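Local coordinates for putative uncharacterized protein lp_3323 (Lactobacillus plantarum, PDB 3DC7) that is of unknown function but belongs to the GDSL-like lipase/acylhydrolase family, and so probably hydrolyses ester bonds, at residues 119-122 / 123-127; 104-108 / 109-113. All coordinates share one frame; numbering follows the deposited sequence.

The two contacts lie in series on one stretch of chain, neither nested nor crossed, and both use helix 112-126 of the alpha/beta fold. Coming from the N terminus, interaction 2 is met first: it closes the loop that follows helix 92-96, folding residues 104-108 back over the start of the helix, where T111 sits as N-cap. Interaction 1 then covers the last turns, where the helix ends and the chain heads for strand 132-136 of the parallel sheet. Their centres are 16 Å apart and their nearest atoms about 7 Å, without touching. Helix 159-173 neighbours both, while the sheet packs against the leucines of interaction 1.

Interaction 1 (119-122 / 123-127); sequences LLTG and LQTNW
L119 and L123 pack against each other one turn apart on the buried side of helix 112-126, near the C-terminal end of this helix in the SGNH-hydrolase fold. CD2 of L119 meets CD1 of L123 at 3.6 Å, the two side chains crossing at a slant. L123 holds CG beside its own backbone N (chi1 -69°), which lays CG against the carbonyl O of L119, the same oxygen that takes the L123 N-H. Both leucines continue onto F134 of strand 132-136, and L123 also reaches I86 of strand 85-89; an alanine in place of L123 would probably leave a gap between helix and sheet and take away the methyl that L119 CD2 packs against.

On the outer side, T121 and T125 run alongside each other, pointing the same way. T125 turns OG1 back beside its own N (chi1 -59°), and this hydroxyl donates to T121 O at 2.7 Å from above the carbonyl plane. T125 N also donates to T121 O, at 3.0 Å, giving that oxygen two donors. T121 in turn sends its own OG1 to M117 O, and both threonines pack on I190 of the second subunit. Q124 bends at chi2 and carries its amide away to K132 and Y173, while its CG rests on L120 O.

W127 is the first residue to leave helical angles. Its indole has the CB of N126 over one face, toward the rim, and CA of L123 in plane at its edge; NE1 bonds to P80 O. From N126, the residue before this exit, two bonds reach back to G122 O: N126 N donates at 3.0 Å, and N126 ND2 adds a second bond at 2.9 Å, with the oxygen 23° out of the side-chain amide plane.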
ATOM      1  N   LEU A 119     -21.105   5.613   7.680  1.00 28.51           N
ATOM      2  CA  LEU A 119     -20.470   6.730   6.981  1.00 27.08           C
ATOM      3  C   LEU A 119     -20.185   6.353   5.525  1.00 26.01           C
ATOM      4  O   LEU A 119     -20.644   7.023   4.617  1.00 25.32           O
ATOM      5  CB  LEU A 119     -19.172   7.150   7.669  1.00 26.39           C
ATOM      6  CG  LEU A 119     -18.657   8.606   7.632  1.00 27.36           C
ATOM      7  CD1 LEU A 119     -17.140   8.623   7.720  1.00 26.30           C
ATOM      8  CD2 LEU A 119     -19.094   9.411   6.437  1.00 25.64           C
ATOM      9  N   LEU A 120     -19.442   5.268   5.331  1.00 25.54           N
ATOM     10  CA  LEU A 120     -19.076   4.774   4.004  1.00 25.55           C
ATOM     11  C   LEU A 120     -20.268   4.422   3.105  1.00 25.84           C
ATOM     12  O   LEU A 120     -20.218   4.680   1.907  1.00 26.16           O
ATOM     13  CB  LEU A 120     -18.142   3.561   4.126  1.00 25.28           C
ATOM     14  CG  LEU A 120     -16.752   3.908   4.657  1.00 25.04           C
ATOM     15  CD1 LEU A 120     -16.013   2.662   5.128  1.00 25.38           C
ATOM     16  CD2 LEU A 120     -15.963   4.682   3.609  1.00 24.18           C
ATOM     17  N   THR A 121     -21.314   3.820   3.671  1.00 25.38           N
ATOM     18  CA  THR A 121     -22.538   3.533   2.915  1.00 26.40           C
ATOM     19  C   THR A 121     -23.241   4.836   2.508  1.00 26.15           C
ATOM     20  O   THR A 121     -23.620   5.011   1.360  1.00 26.51           O
ATOM     21  CB  THR A 121     -23.505   2.637   3.712  1.00 26.48           C
ATOM     22  OG1 THR A 121     -22.815   1.441   4.094  1.00 26.55           O
ATOM     23  CG2 THR A 121     -24.737   2.269   2.869  1.00 27.08           C
ATOM     24  N   GLY A 122     -23.371   5.763   3.452  1.00 26.19           N
ATOM     25  CA  GLY A 122     -23.920   7.082   3.164  1.00 25.67           C
ATOM     26  C   GLY A 122     -23.244   7.778   1.999  1.00 25.32           C
ATOM     27  O   GLY A 122     -23.918   8.300   1.098  1.00 25.24           O
ATOM     28  N   LEU A 123     -21.912   7.781   2.009  1.00 25.02           N
ATOM     29  CA  LEU A 123     -21.135   8.494   0.996  1.00 24.92           C
ATOM     30  C   LEU A 123     -21.282   7.888  -0.397  1.00 25.50           C
ATOM     31  O   LEU A 123     -21.376   8.617  -1.390  1.00 25.71           O
ATOM     32  CB  LEU A 123     -19.659   8.540   1.386  1.00 24.42           C
ATOM     33  CG  LEU A 123     -19.258   9.392   2.592  1.00 24.06           C
ATOM     34  CD1 LEU A 123     -17.847   9.065   3.052  1.00 21.79           C
ATOM     35  CD2 LEU A 123     -19.395  10.869   2.287  1.00 22.87           C
ATOM     36  N   GLN A 124     -21.283   6.557  -0.460  1.00 26.09           N
ATOM     37  CA  GLN A 124     -21.302   5.831  -1.727  1.00 27.20           C
ATOM     38  C   GLN A 124     -22.700   5.829  -2.330  1.00 28.08           C
ATOM     39  O   GLN A 124     -22.848   5.786  -3.548  1.00 28.33           O
ATOM     40  CB  GLN A 124     -20.816   4.386  -1.552  1.00 27.23           C
ATOM     41  CG  GLN A 124     -19.346   4.210  -1.175  1.00 27.69           C
ATOM     42  CD  GLN A 124     -18.379   4.737  -2.234  1.00 29.41           C
ATOM     43  OE1 GLN A 124     -18.439   5.905  -2.610  1.00 29.73           O
ATOM     44  NE2 GLN A 124     -17.472   3.878  -2.702  1.00 27.33           N
ATOM     45  N   THR A 125     -23.714   5.878  -1.460  1.00 28.60           N
ATOM     46  CA  THR A 125     -25.105   5.932  -1.870  1.00 28.65           C
ATOM     47  C   THR A 125     -25.420   7.298  -2.439  1.00 28.57           C
ATOM     48  O   THR A 125     -26.018   7.391  -3.508  1.00 28.57           O
ATOM     49  CB  THR A 125     -26.039   5.615  -0.697  1.00 28.71           C
ATOM     50  OG1 THR A 125     -25.722   4.311  -0.195  1.00 30.08           O
ATOM     51  CG2 THR A 125     -27.494   5.647  -1.123  1.00 28.61           C
ATOM     52  N   ASN A 126     -24.985   8.356  -1.754  1.00 28.24           N
ATOM     53  CA  ASN A 126     -25.410   9.713  -2.136  1.00 27.99           C
ATOM     54  C   ASN A 126     -24.486  10.480  -3.075  1.00 27.56           C
ATOM     55  O   ASN A 126     -24.923  11.413  -3.723  1.00 27.81           O
ATOM     56  CB  ASN A 126     -25.756  10.535  -0.893  1.00 27.84           C
ATOM     57  CG  ASN A 126     -26.922   9.942  -0.127  1.00 28.75           C
ATOM     58  OD1 ASN A 126     -28.074  10.036  -0.565  1.00 30.03           O
ATOM     59  ND2 ASN A 126     -26.632   9.296   1.003  1.00 29.36           N
ATOM     60  N   TRP A 127     -23.216  10.096  -3.133  1.00 27.14           N
ATOM     61  CA  TRP A 127     -22.263  10.667  -4.098  1.00 26.90           C
ATOM     62  C   TRP A 127     -21.524   9.534  -4.838  1.00 26.70           C
ATOM     63  O   TRP A 127     -20.303   9.396  -4.723  1.00 26.71           O
ATOM     64  CB  TRP A 127     -21.266  11.582  -3.391  1.00 26.62           C
ATOM     65  CG  TRP A 127     -21.884  12.772  -2.708  1.00 28.17           C
ATOM     66  CD1 TRP A 127     -22.097  14.017  -3.247  1.00 27.85           C
ATOM     67  CD2 TRP A 127     -22.348  12.840  -1.353  1.00 27.66           C
ATOM     68  NE1 TRP A 127     -22.662  14.844  -2.310  1.00 28.47           N
ATOM     69  CE2 TRP A 127     -22.830  14.150  -1.142  1.00 28.34           C
ATOM     70  CE3 TRP A 127     -22.401  11.921  -0.297  1.00 27.20           C
ATOM     71  CZ2 TRP A 127     -23.365  14.563   0.082  1.00 27.70           C
ATOM     72  CZ3 TRP A 127     -22.931  12.331   0.915  1.00 27.16           C
ATOM     73  CH2 TRP A 127     -23.409  13.641   1.093  1.00 27.66           C
TER

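Interaction 2 (104-108 / 109-113)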
ATOM      1  N   TYR A 104     -15.366  -5.896  13.453  1.00 35.13           N
ATOM      2  CA  TYR A 104     -15.669  -5.916  12.028  1.00 35.78           C
ATOM      3  C   TYR A 104     -17.011  -6.632  11.800  1.00 36.02           C
ATOM      4  O   TYR A 104     -17.208  -7.754  12.248  1.00 35.75           O
ATOM      5  CB  TYR A 104     -14.519  -6.591  11.275  1.00 36.40           C
ATOM      6  CG  TYR A 104     -14.714  -6.694   9.786  1.00 36.92           C
ATOM      7  CD1 TYR A 104     -15.043  -7.915   9.195  1.00 39.21           C
ATOM      8  CD2 TYR A 104     -14.559  -5.586   8.968  1.00 38.55           C
ATOM      9  CE1 TYR A 104     -15.218  -8.029   7.815  1.00 39.55           C
ATOM     10  CE2 TYR A 104     -14.736  -5.679   7.587  1.00 40.36           C
ATOM     11  CZ  TYR A 104     -15.067  -6.911   7.020  1.00 40.61           C
ATOM     12  OH  TYR A 104     -15.248  -7.024   5.658  1.00 40.90           O
ATOM     13  N   GLY A 105     -17.946  -5.956  11.145  1.00 36.50           N
ATOM     14  CA  GLY A 105     -19.293  -6.498  10.986  1.00 37.23           C
ATOM     15  C   GLY A 105     -20.359  -5.748  11.770  1.00 37.87           C
ATOM     16  O   GLY A 105     -21.550  -5.913  11.501  1.00 37.92           O
ATOM     17  N   ASP A 106     -19.952  -4.938  12.747  1.00 38.46           N
ATOM     18  CA  ASP A 106     -20.905  -4.068  13.449  1.00 39.49           C
ATOM     19  C   ASP A 106     -21.467  -3.047  12.470  1.00 39.91           C
ATOM     20  O   ASP A 106     -20.745  -2.570  11.586  1.00 39.88           O
ATOM     21  CB  ASP A 106     -20.241  -3.334  14.619  1.00 39.68           C
ATOM     22  CG  ASP A 106     -19.889  -4.255  15.768  1.00 40.27           C
ATOM     23  OD1 ASP A 106     -20.433  -5.377  15.839  1.00 41.42           O
ATOM     24  OD2 ASP A 106     -19.058  -3.847  16.603  1.00 40.80           O
ATOM     25  N   CYS A 107     -22.742  -2.713  12.621  1.00 40.51           N
ATOM     26  CA  CYS A 107     -23.378  -1.798  11.673  1.00 41.67           C
ATOM     27  C   CYS A 107     -24.148  -0.633  12.293  1.00 41.18           C
ATOM     28  O   CYS A 107     -24.970   0.011  11.622  1.00 41.26           O
ATOM     29  CB  CYS A 107     -24.239  -2.560  10.658  1.00 42.04           C
ATOM     30  SG  CYS A 107     -25.326  -3.761  11.360  1.00 46.75           S
ATOM     31  N   ASP A 108     -23.870  -0.346  13.562  1.00 40.47           N
ATOM     32  CA  ASP A 108     -24.384   0.879  14.140  1.00 39.66           C
ATOM     33  C   ASP A 108     -23.321   1.770  14.792  1.00 38.68           C
ATOM     34  O   ASP A 108     -22.228   1.314  15.153  1.00 38.27           O
ATOM     35  CB  ASP A 108     -25.610   0.621  15.033  1.00 40.29           C
ATOM     36  CG  ASP A 108     -25.261   0.365  16.498  1.00 42.21           C
ATOM     37  OD1 ASP A 108     -24.110   0.603  16.935  1.00 43.59           O
ATOM     38  OD2 ASP A 108     -26.181  -0.060  17.234  1.00 45.10           O
HETATM   39  N   MSE A 109     -23.683   3.039  14.936  1.00 37.05           N
HETATM   40  CA  MSE A 109     -22.798   4.126  15.293  1.00 36.34           C
HETATM   41  C   MSE A 109     -22.265   4.081  16.716  1.00 34.68           C
HETATM   42  O   MSE A 109     -21.446   4.912  17.105  1.00 34.59           O
HETATM   43  CB  MSE A 109     -23.581   5.407  15.131  1.00 36.93           C
HETATM   44  CG  MSE A 109     -22.788   6.542  14.619  1.00 40.36           C
HETATM   45 SE   MSE A 109     -24.069   7.896  14.150  1.00 48.78          SE
HETATM   46  CE  MSE A 109     -25.043   6.970  12.730  1.00 44.22           C
ATOM     47  N   THR A 110     -22.769   3.128  17.488  1.00 32.86           N
ATOM     48  CA  THR A 110     -22.327   2.867  18.852  1.00 31.65           C
ATOM     49  C   THR A 110     -20.839   2.489  18.919  1.00 30.01           C
ATOM     50  O   THR A 110     -20.164   2.763  19.914  1.00 28.98           O
ATOM     51  CB  THR A 110     -23.272   1.807  19.510  1.00 31.72           C
ATOM     52  OG1 THR A 110     -24.036   2.438  20.545  1.00 33.84           O
ATOM     53  CG2 THR A 110     -22.528   0.610  20.089  1.00 33.00           C
ATOM     54  N   THR A 111     -20.334   1.875  17.847  1.00 28.02           N
ATOM     55  CA  THR A 111     -18.937   1.462  17.798  1.00 26.72           C
ATOM     56  C   THR A 111     -18.237   2.109  16.618  1.00 25.77           C
ATOM     57  O   THR A 111     -18.888   2.581  15.681  1.00 26.17           O
ATOM     58  CB  THR A 111     -18.774  -0.081  17.726  1.00 26.51           C
ATOM     59  OG1 THR A 111     -19.385  -0.590  16.536  1.00 24.76           O
ATOM     60  CG2 THR A 111     -19.387  -0.768  18.959  1.00 27.14           C
ATOM     61  N   PHE A 112     -16.914   2.128  16.666  1.00 24.41           N
ATOM     62  CA  PHE A 112     -16.110   2.726  15.595  1.00 23.76           C
ATOM     63  C   PHE A 112     -16.328   2.005  14.266  1.00 22.96           C
ATOM     64  O   PHE A 112     -16.467   2.641  13.234  1.00 22.79           O
ATOM     65  CB  PHE A 112     -14.631   2.699  15.973  1.00 23.16           C
ATOM     66  CG  PHE A 112     -13.754   3.499  15.052  1.00 23.18           C
ATOM     67  CD1 PHE A 112     -13.960   4.865  14.880  1.00 21.31           C
ATOM     68  CD2 PHE A 112     -12.708   2.892  14.375  1.00 21.54           C
ATOM     69  CE1 PHE A 112     -13.137   5.606  14.040  1.00 21.29           C
ATOM     70  CE2 PHE A 112     -11.880   3.635  13.533  1.00 20.81           C
ATOM     71  CZ  PHE A 112     -12.103   4.991  13.364  1.00 18.00           C
ATOM     72  N   TYR A 113     -16.366   0.678  14.309  1.00 22.83           N
ATOM     73  CA  TYR A 113     -16.595  -0.141  13.116  1.00 22.92           C
ATOM     74  C   TYR A 113     -17.973   0.074  12.514  1.00 23.21           C
ATOM     75  O   TYR A 113     -18.115   0.216  11.293  1.00 23.02           O
ATOM     76  CB  TYR A 113     -16.432  -1.615  13.447  1.00 23.04           C
ATOM     77  CG  TYR A 113     -15.035  -2.160  13.317  1.00 22.24           C
ATOM     78  CD1 TYR A 113     -14.491  -2.477  12.055  1.00 22.61           C
ATOM     79  CD2 TYR A 113     -14.266  -2.422  14.448  1.00 23.87           C
ATOM     80  CE1 TYR A 113     -13.204  -3.022  11.938  1.00 22.07           C
ATOM     81  CE2 TYR A 113     -12.979  -2.956  14.344  1.00 21.82           C
ATOM     82  CZ  TYR A 113     -12.461  -3.251  13.092  1.00 23.62           C
ATOM     83  OH  TYR A 113     -11.201  -3.782  13.005  1.00 23.78           O
TER
HETATM   84  O   HOH W   1     -18.267  -3.145  10.566  1.00 38.59           O
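The N-cap of helix 112-126 and the type I beta turn leading into it, D108 to T111, organise this contact between the loop and the first helical residues. T111 is the cap residue: its OG1 lies between backbone N and carbonyl carbon (chi1 61°), where it accepts from G114 N and also donates to D106 OD2 at 3.3 Å. The carboxylate is met on its anti side, 27° out of plane, and the same OD2 accepts from Q103 N. In the turn, T110 N reaches D108 OD1 at 2.9 Å from above the carboxylate plane, the bond of an Asx turn, while T111 N gives D108 O a weak but almost straight bond.

Earlier in the loop, the backbone of Y104 lies over one face of the Y113 ring, its N 3.6 Å above the centre. CB of Y104 touches Y113 CE1 at 3.9 Å, and the two side chains cross at about a right angle. Their hydroxyls bond to helix 159-173, Y104 to D172 and Y113 to Q168. A water accepts from G105 N and donates to D106 O, with a weak bond to Y113 O.

D108 OD1 and T111 OG1 thus take up backbone N-H groups at the turn and helix start, D106 OD2 holds the capping hydroxyl, and both negative charges would probably interact favourably with the helix dipole.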